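Local coordinates for protein yciO (Escherichia coli, PDB 1K7J) that is of unknown function but belongs to the SUA5 family and may bind double-stranded RNA, at residues E74-Y78 against S79-N83; K105-P108 against R109-Q113; N126-A129 against Q130-E134; I185-D189 against D190-V194. All coordinates share one frame; numbering follows the deposited sequence.

Interaction 1 (E74-Y78 against S79-N83)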
# COMPACT_ATOMS: atom_id res chain seq x y z
N GLU A 74 11.82 8.20 -1.81
CA GLU A 74 11.84 6.75 -1.93
C GLU A 74 11.03 6.32 -3.14
O GLU A 74 11.42 5.41 -3.87
CB GLU A 74 11.28 6.09 -0.67
CG GLU A 74 11.33 4.57 -0.74
CD GLU A 74 11.24 3.92 0.62
OE1 GLU A 74 10.12 3.84 1.18
OE2 GLU A 74 12.29 3.48 1.14
N LEU A 75 9.90 6.98 -3.37
CA LEU A 75 9.06 6.67 -4.51
C LEU A 75 9.87 6.84 -5.80
O LEU A 75 9.80 6.02 -6.71
CB LEU A 75 7.83 7.58 -4.53
CG LEU A 75 6.82 7.42 -5.67
CD1 LEU A 75 5.45 7.92 -5.21
CD2 LEU A 75 7.29 8.17 -6.91
N SER A 76 10.66 7.91 -5.85
CA SER A 76 11.48 8.21 -7.02
C SER A 76 12.67 7.27 -7.19
O SER A 76 13.36 7.32 -8.21
CB SER A 76 11.96 9.66 -6.93
OG SER A 76 10.85 10.54 -6.88
N THR A 77 12.91 6.43 -6.19
CA THR A 77 14.00 5.47 -6.24
C THR A 77 13.48 4.18 -6.86
O THR A 77 14.21 3.48 -7.57
CB THR A 77 14.52 5.17 -4.82
OG1 THR A 77 14.97 6.39 -4.21
CG2 THR A 77 15.68 4.18 -4.87
N TYR A 78 12.22 3.87 -6.59
CA TYR A 78 11.61 2.64 -7.08
C TYR A 78 10.79 2.76 -8.36
O TYR A 78 10.31 1.76 -8.87
CB TYR A 78 10.76 2.00 -5.97
CG TYR A 78 11.61 1.40 -4.88
CD1 TYR A 78 12.27 2.21 -3.95
CD2 TYR A 78 11.80 0.02 -4.80
CE1 TYR A 78 13.11 1.66 -2.98
CE2 TYR A 78 12.63 -0.54 -3.83
CZ TYR A 78 13.29 0.28 -2.93
OH TYR A 78 14.11 -0.28 -1.98
N SER A 79 10.61 3.97 -8.87
CA SER A 79 9.86 4.15 -10.10
C SER A 79 10.50 5.25 -10.94
O SER A 79 11.25 6.08 -10.41
CB SER A 79 8.39 4.49 -9.81
OG SER A 79 8.26 5.71 -9.10
N PHE A 80 10.23 5.25 -12.24
CA PHE A 80 10.78 6.26 -13.13
C PHE A 80 9.88 7.49 -13.10
O PHE A 80 8.71 7.44 -13.50
CB PHE A 80 10.88 5.70 -14.55
CG PHE A 80 11.93 4.63 -14.71
CD1 PHE A 80 13.28 4.94 -14.56
CD2 PHE A 80 11.57 3.32 -15.01
CE1 PHE A 80 14.27 3.96 -14.72
CE2 PHE A 80 12.54 2.34 -15.17
CZ PHE A 80 13.89 2.65 -15.02
N VAL A 81 10.44 8.59 -12.61
CA VAL A 81 9.69 9.83 -12.47
C VAL A 81 10.24 10.94 -13.36
O VAL A 81 11.39 11.35 -13.21
CB VAL A 81 9.74 10.30 -10.99
CG1 VAL A 81 8.92 11.58 -10.82
CG2 VAL A 81 9.22 9.20 -10.07
N ASP A 82 9.42 11.42 -14.29
CA ASP A 82 9.86 12.51 -15.16
C ASP A 82 9.29 13.83 -14.65
O ASP A 82 8.63 13.86 -13.61
CB ASP A 82 9.44 12.27 -16.63
CG ASP A 82 7.94 12.17 -16.82
OD1 ASP A 82 7.16 12.58 -15.93
OD2 ASP A 82 7.53 11.68 -17.90
N ASN A 83 9.54 14.91 -15.37
CA ASN A 83 9.08 16.23 -14.96
C ASN A 83 7.58 16.32 -14.67
O ASN A 83 7.18 16.83 -13.62
CB ASN A 83 9.44 17.28 -16.01
CG ASN A 83 9.06 18.69 -15.59
OD1 ASN A 83 9.63 19.25 -14.65
ND2 ASN A 83 8.08 19.26 -16.27

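Interaction 2 (K105-P108 against R109-Q113)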
# COMPACT_ATOMS: atom_id res chain seq x y z
N LYS A 105 14.66 -0.97 -11.71
CA LYS A 105 15.30 -2.26 -11.45
C LYS A 105 15.34 -2.60 -9.96
O LYS A 105 15.72 -3.71 -9.57
CB LYS A 105 16.71 -2.27 -12.04
CG LYS A 105 16.74 -2.14 -13.55
CD LYS A 105 16.01 -3.30 -14.22
CE LYS A 105 15.73 -3.02 -15.69
NZ LYS A 105 16.97 -2.74 -16.46
N GLU A 106 14.97 -1.63 -9.13
CA GLU A 106 14.93 -1.84 -7.68
C GLU A 106 13.78 -2.80 -7.38
O GLU A 106 13.76 -3.47 -6.35
CB GLU A 106 14.65 -0.52 -6.96
CG GLU A 106 15.75 0.51 -7.05
CD GLU A 106 16.79 0.34 -5.95
OE1 GLU A 106 16.82 -0.72 -5.30
OE2 GLU A 106 17.59 1.28 -5.76
N VAL A 107 12.84 -2.87 -8.31
CA VAL A 107 11.66 -3.71 -8.16
C VAL A 107 11.75 -5.07 -8.85
O VAL A 107 12.03 -5.15 -10.04
CB VAL A 107 10.41 -3.00 -8.72
CG1 VAL A 107 9.17 -3.78 -8.34
CG2 VAL A 107 10.34 -1.57 -8.20
N PRO A 108 11.50 -6.16 -8.10
CA PRO A 108 11.55 -7.50 -8.68
C PRO A 108 10.59 -7.56 -9.87
O PRO A 108 9.46 -7.07 -9.79
CB PRO A 108 11.10 -8.39 -7.53
CG PRO A 108 11.64 -7.67 -6.33
CD PRO A 108 11.30 -6.23 -6.64
N ARG A 109 11.03 -8.17 -10.96
CA ARG A 109 10.22 -8.29 -12.17
C ARG A 109 8.81 -8.82 -11.90
O ARG A 109 7.84 -8.33 -12.48
CB ARG A 109 10.93 -9.20 -13.17
CG ARG A 109 10.21 -9.36 -14.50
CD ARG A 109 10.95 -10.34 -15.41
NE ARG A 109 10.25 -10.59 -16.67
CZ ARG A 109 10.07 -9.68 -17.62
NH1 ARG A 109 10.54 -8.44 -17.46
NH2 ARG A 109 9.42 -10.00 -18.73
N ARG A 110 8.70 -9.82 -11.03
CA ARG A 110 7.41 -10.43 -10.71
C ARG A 110 6.36 -9.47 -10.16
O ARG A 110 5.17 -9.76 -10.20
CB ARG A 110 7.61 -11.58 -9.73
CG ARG A 110 8.31 -11.18 -8.44
CD ARG A 110 8.61 -12.38 -7.56
NE ARG A 110 9.57 -12.03 -6.51
CZ ARG A 110 9.27 -11.34 -5.42
NH1 ARG A 110 8.04 -10.91 -5.21
NH2 ARG A 110 10.23 -11.04 -4.55
N LEU A 111 6.81 -8.33 -9.64
CA LEU A 111 5.89 -7.35 -9.07
C LEU A 111 5.41 -6.32 -10.08
O LEU A 111 4.50 -5.54 -9.80
CB LEU A 111 6.55 -6.64 -7.89
CG LEU A 111 6.96 -7.55 -6.73
CD1 LEU A 111 7.60 -6.72 -5.63
CD2 LEU A 111 5.74 -8.30 -6.21
N LEU A 112 6.02 -6.31 -11.27
CA LEU A 112 5.64 -5.36 -12.30
C LEU A 112 4.59 -5.95 -13.23
O LEU A 112 4.60 -7.15 -13.51
CB LEU A 112 6.88 -4.95 -13.11
CG LEU A 112 8.01 -4.29 -12.32
CD1 LEU A 112 9.16 -3.95 -13.24
CD2 LEU A 112 7.49 -3.03 -11.63
N GLN A 113 3.68 -5.10 -13.70
CA GLN A 113 2.61 -5.54 -14.58
C GLN A 113 3.25 -6.20 -15.80
O GLN A 113 4.11 -5.62 -16.46
CB GLN A 113 1.74 -4.35 -15.00
CG GLN A 113 0.30 -4.73 -15.31
CD GLN A 113 0.15 -5.42 -16.65
OE1 GLN A 113 -0.69 -6.29 -16.82
NE2 GLN A 113 0.97 -5.01 -17.61

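Interaction 3 (N126-A129 against Q130-E134)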
# COMPACT_ATOMS: atom_id res chain seq x y z
N ASN A 126 -0.63 8.48 7.42
CA ASN A 126 -0.89 8.17 8.83
C ASN A 126 0.34 7.71 9.61
O ASN A 126 1.23 7.05 9.06
CB ASN A 126 -1.99 7.12 8.94
CG ASN A 126 -1.61 5.82 8.30
OD1 ASN A 126 -1.31 5.77 7.11
ND2 ASN A 126 -1.61 4.74 9.09
N PRO A 127 0.39 8.04 10.91
CA PRO A 127 1.51 7.67 11.77
C PRO A 127 1.91 6.20 11.81
O PRO A 127 3.10 5.89 11.76
CB PRO A 127 1.06 8.18 13.14
CG PRO A 127 0.29 9.41 12.79
CD PRO A 127 -0.56 8.91 11.63
N ILE A 128 0.94 5.29 11.89
CA ILE A 128 1.30 3.88 11.95
C ILE A 128 2.01 3.40 10.69
O ILE A 128 3.07 2.77 10.77
CB ILE A 128 0.06 2.99 12.24
CG1 ILE A 128 -0.39 3.20 13.69
CG2 ILE A 128 0.40 1.52 12.02
CD1 ILE A 128 -1.67 2.46 14.06
N ALA A 129 1.46 3.71 9.52
CA ALA A 129 2.08 3.29 8.27
C ALA A 129 3.46 3.93 8.12
O ALA A 129 4.41 3.26 7.72
CB ALA A 129 1.19 3.65 7.09
N GLN A 130 3.57 5.21 8.45
CA GLN A 130 4.85 5.88 8.35
C GLN A 130 5.88 5.26 9.29
O GLN A 130 7.04 5.08 8.92
CB GLN A 130 4.70 7.37 8.65
CG GLN A 130 4.28 8.20 7.44
CD GLN A 130 5.35 8.23 6.37
OE1 GLN A 130 6.52 8.46 6.66
NE2 GLN A 130 4.96 8.02 5.12
N ALA A 131 5.44 4.90 10.49
CA ALA A 131 6.34 4.29 11.47
C ALA A 131 6.82 2.92 10.97
O ALA A 131 8.00 2.58 11.11
CB ALA A 131 5.63 4.14 12.82
N LEU A 132 5.92 2.15 10.38
CA LEU A 132 6.29 0.84 9.86
C LEU A 132 7.35 0.98 8.76
O LEU A 132 8.35 0.26 8.74
CB LEU A 132 5.06 0.12 9.29
CG LEU A 132 4.01 -0.37 10.30
CD1 LEU A 132 2.76 -0.86 9.56
CD2 LEU A 132 4.60 -1.50 11.15
N LEU A 133 7.14 1.93 7.86
CA LEU A 133 8.08 2.15 6.77
C LEU A 133 9.42 2.64 7.28
O LEU A 133 10.47 2.20 6.80
CB LEU A 133 7.49 3.12 5.75
CG LEU A 133 6.24 2.58 5.04
CD1 LEU A 133 5.64 3.67 4.17
CD2 LEU A 133 6.60 1.34 4.22
N GLU A 134 9.40 3.55 8.25
CA GLU A 134 10.65 4.06 8.80
C GLU A 134 11.47 2.93 9.41
O GLU A 134 12.68 2.86 9.23
CB GLU A 134 10.36 5.11 9.88
CG GLU A 134 11.61 5.82 10.39
CD GLU A 134 11.32 6.78 11.52
OE1 GLU A 134 10.30 7.51 11.43
OE2 GLU A 134 12.10 6.82 12.49

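Interaction 4 (I185-D189 against D190-V194)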
# COMPACT_ATOMS: atom_id res chain seq x y z
N ILE A 185 -4.20 7.30 -10.00
CA ILE A 185 -3.88 8.08 -11.19
C ILE A 185 -2.73 7.41 -11.94
O ILE A 185 -1.69 7.14 -11.36
CB ILE A 185 -3.40 9.51 -10.83
CG1 ILE A 185 -4.43 10.21 -9.94
CG2 ILE A 185 -3.16 10.31 -12.11
CD1 ILE A 185 -5.77 10.46 -10.61
N ASP A 186 -2.94 7.14 -13.23
CA ASP A 186 -1.88 6.55 -14.04
C ASP A 186 -1.14 7.76 -14.61
O ASP A 186 -1.74 8.59 -15.29
CB ASP A 186 -2.47 5.71 -15.17
CG ASP A 186 -1.40 5.02 -16.00
OD1 ASP A 186 -0.35 5.65 -16.28
OD2 ASP A 186 -1.60 3.85 -16.38
N LEU A 187 0.15 7.87 -14.31
CA LEU A 187 0.95 9.00 -14.77
C LEU A 187 1.87 8.69 -15.94
O LEU A 187 2.65 9.55 -16.36
CB LEU A 187 1.77 9.56 -13.61
CG LEU A 187 1.01 10.17 -12.43
CD1 LEU A 187 1.98 10.58 -11.33
CD2 LEU A 187 0.21 11.38 -12.91
N THR A 188 1.79 7.48 -16.48
CA THR A 188 2.65 7.12 -17.60
C THR A 188 2.25 7.88 -18.87
O THR A 188 1.13 8.38 -18.99
CB THR A 188 2.62 5.60 -17.87
OG1 THR A 188 1.30 5.19 -18.22
CG2 THR A 188 3.08 4.84 -16.62
N ASP A 189 3.19 7.96 -19.81
CA ASP A 189 2.98 8.66 -21.08
C ASP A 189 2.62 10.13 -20.86
O ASP A 189 2.04 10.77 -21.75
CB ASP A 189 1.88 7.97 -21.89
CG ASP A 189 2.25 6.55 -22.27
OD1 ASP A 189 3.34 6.35 -22.83
OD2 ASP A 189 1.44 5.63 -22.01
N ASP A 190 2.98 10.66 -19.70
CA ASP A 190 2.70 12.05 -19.33
C ASP A 190 1.26 12.44 -19.59
O ASP A 190 0.96 13.61 -19.86
CB ASP A 190 3.64 13.00 -20.08
CG ASP A 190 5.06 12.92 -19.58
OD1 ASP A 190 5.27 12.27 -18.53
OD2 ASP A 190 5.96 13.50 -20.22
N THR A 191 0.38 11.46 -19.49
CA THR A 191 -1.04 11.66 -19.71
C THR A 191 -1.78 11.13 -18.49
O THR A 191 -2.16 9.96 -18.44
CB THR A 191 -1.50 10.91 -20.97
OG1 THR A 191 -0.79 11.43 -22.10
CG2 THR A 191 -2.99 11.09 -21.19
N PRO A 192 -1.98 11.98 -17.48
CA PRO A 192 -2.69 11.52 -16.28
C PRO A 192 -4.08 10.99 -16.61
O PRO A 192 -4.87 11.64 -17.29
CB PRO A 192 -2.73 12.77 -15.40
CG PRO A 192 -1.46 13.49 -15.79
CD PRO A 192 -1.49 13.36 -17.30
N VAL A 193 -4.35 9.78 -16.13
CA VAL A 193 -5.64 9.15 -16.34
C VAL A 193 -6.16 8.67 -14.99
O VAL A 193 -5.42 8.06 -14.22
CB VAL A 193 -5.52 7.93 -17.29
CG1 VAL A 193 -6.85 7.19 -17.36
CG2 VAL A 193 -5.11 8.40 -18.68
N VAL A 194 -7.42 8.96 -14.71
CA VAL A 194 -8.02 8.54 -13.46
C VAL A 194 -8.47 7.09 -13.58
O VAL A 194 -9.40 6.77 -14.33
CB VAL A 194 -9.23 9.42 -13.09
CG1 VAL A 194 -9.84 8.94 -11.77
CG2 VAL A 194 -8.80 10.88 -12.98
O HOH W 1 5.19 10.35 -16.30
O HOH W 2 -1.83 7.33 -18.29

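Interaction 1 (E74-Y78 against S79-N83)
Ser79 leaves helical geometry straight after helix 72-78, yet its backbone N still reaches back to Leu75 O, 3.1 Å away, in a weak and bent hydrogen bond (123° at the hydrogen). The side chain of Ser79 strengthens this grip. Its OG donates to the same Leu75 O at 2.9 Å, coming from above the carbonyl plane, 44° out of it. With chi1 at 62°, OG sits between the backbone N and the carbonyl carbon of its own residue, and this folds it back over the last turn. Leu75 O takes one good and one weak bond from Ser79, besides a weak one from Tyr78 N. The hydroxyl bonds back to a carbonyl of the last turn as the chain leaves the helix, and the chain then runs extended to Asp82, the N-cap of helix 83-90. Leu75 CD2 lies 3.4 Å from Ser79 OG and also meets Val81 CG2 at 3.8 Å, the two side chains crossing at about a right angle. Val81 CG2 touches Ser76 OG as well, also at 3.8 Å; that hydroxyl is hydrogen-bonded to Leu72 O, one turn back. Around this contact, Leu75 packs on Leu101, Met121 and Met89, and Val81 rests on Phe86 and Met89.

Interaction 2 (K105-P108 against R109-Q113)
Leu111 N donates to Pro108 O at 2.9 Å, with 158° at the hydrogen. This bond spans three residues and closes the turn that opens the 3-10 segment 109-111. Leu112 N then bonds to Arg109 O at 3.0 Å. The proline ring lies beside the turn. Its CD meets Leu111 CD1 at 3.9 Å, the two running alongside each other. Pro108 CB sits over one face of the Arg110 guanidinium, 3.9 Å above the plane and nearer the edge of the group than its centre. Arg110 CG stands between its own backbone N and carbonyl carbon (chi1 57°), and the extended chain beyond it runs back past the ring. Its NH2 is hydrogen-bonded to Ile44 O. A leucine here would probably leave Ile44 O without this donor and Pro108 without the flat group under its ring. Val107 CG1 packs against the turn, 3.8 Å from Leu112 CD2 and 3.9 Å from Leu111 CB. Farther out, Val107 rests on Tyr78 of helix 72-78, Arg110 and Leu111 reach Met50 of helix 47-57, and Leu112 packs on Ile119 of strand 118-122.

Interaction 3 (N126-A129 against Q130-E134)
Gln130 lies one turn on from Asn126, and its backbone N donates to Asn126 O at 3.0 Å. The Gln130 side chain begins beside the oxygen of that carbonyl. CB is 3.5 Å from Asn126 O, and CG is 3.6 Å from it. CG stands anti to its own carbonyl carbon (chi1 -85°), and a bend at chi2 (-67°) then turns the amide along the helix surface, away from Asn126. At the tip, NE2 is hydrogen-bonded to Arg70 O and Pro124 O, tying the helix to Arg70 and to the loop just before it. Three more bonds run from the N of one residue to the O four residues earlier. Ala131 N reaches Pro127 O at 2.8 Å, Leu132 N reaches Ile128 O at 2.9 Å, and Leu133 N reaches Ala129 O at 3.0 Å. On another side of the helix, Ile128 CG2 meets Leu132 CD1 at 4.2 Å, the two side chains running the same way. Leu132 packs on Tyr32, Ile17 and Ala20, between strand 30-34 and helix 14-25. The side chain of Asn126 bonds through ND2 to Pro33 O. These are the first two turns of helix 127-136, with Asn126 at the N-cap and proline in the first helical position, where the missing backbone N-H costs no helical bond.

Interaction 4 (I185-D189 against D190-V194)
This contact is the closed end of the beta hairpin formed by strands 183-186 and 193-196, its turn and last strand pairs. Asp186 and Val193 form an antiparallel hydrogen-bonded pair: Asp186 N donates to Val193 O at 2.8 Å, and Val193 N returns the bond to Asp186 O at 3.0 Å. Ile185 and Val194 form the next, non-hydrogen-bonded pair. On their face of the sheet, Ile185 CD1 touches Val194 CG2 at 3.9 Å. Leu187 CD2 meets Pro192 CG, also at 3.9 Å. Where the strand ends, Asp186 makes an Asx turn. Its CG is anti to the backbone N (chi1 -177°), and OD1 accepts from Thr188 N at 2.8 Å, almost in line with the C-O bond. Thr188 OG1 donates to the same OD1 at 2.6 Å, on the syn side. OD2 forms a salt bridge with Arg116 NH1. An alanine in place of Asp186 would probably leave Arg116 without this carboxylate and Thr188 freer to turn. The loop closes on Thr191, whose N donates to Thr188 O at 3.2 Å. Thr191 OG1 donates to Asp189 O at 2.9 Å, from well above the carbonyl plane. Pro192 and Leu187 also pack on Leu88 of helix 83-90.

The four contacts follow one another along the chain without overlap. Interactions 1, 2 and 4 gather round one half of the fold, near strands 97-102 and 118-122. Interactions 1 and 2 touch, with centres about 14 Å apart: Tyr78 O lies 3.4 Å from Val107 CG2. Interactions 1 and 4 are also about 14 Å apart and come close at Asp82 and Asp190, two carboxylates whose short approach is doubtful. Helix 83-90 packs against both. Interaction 3 stands apart, about 27 Å from interaction 4 between centres. Three contacts thus fasten loops and helices onto one end of the mixed sheet, while interaction 3 fastens helix 127-136 to strand 30-34 and helix 14-25. Arg70 lies between, bonded to Glu74 and Gln130.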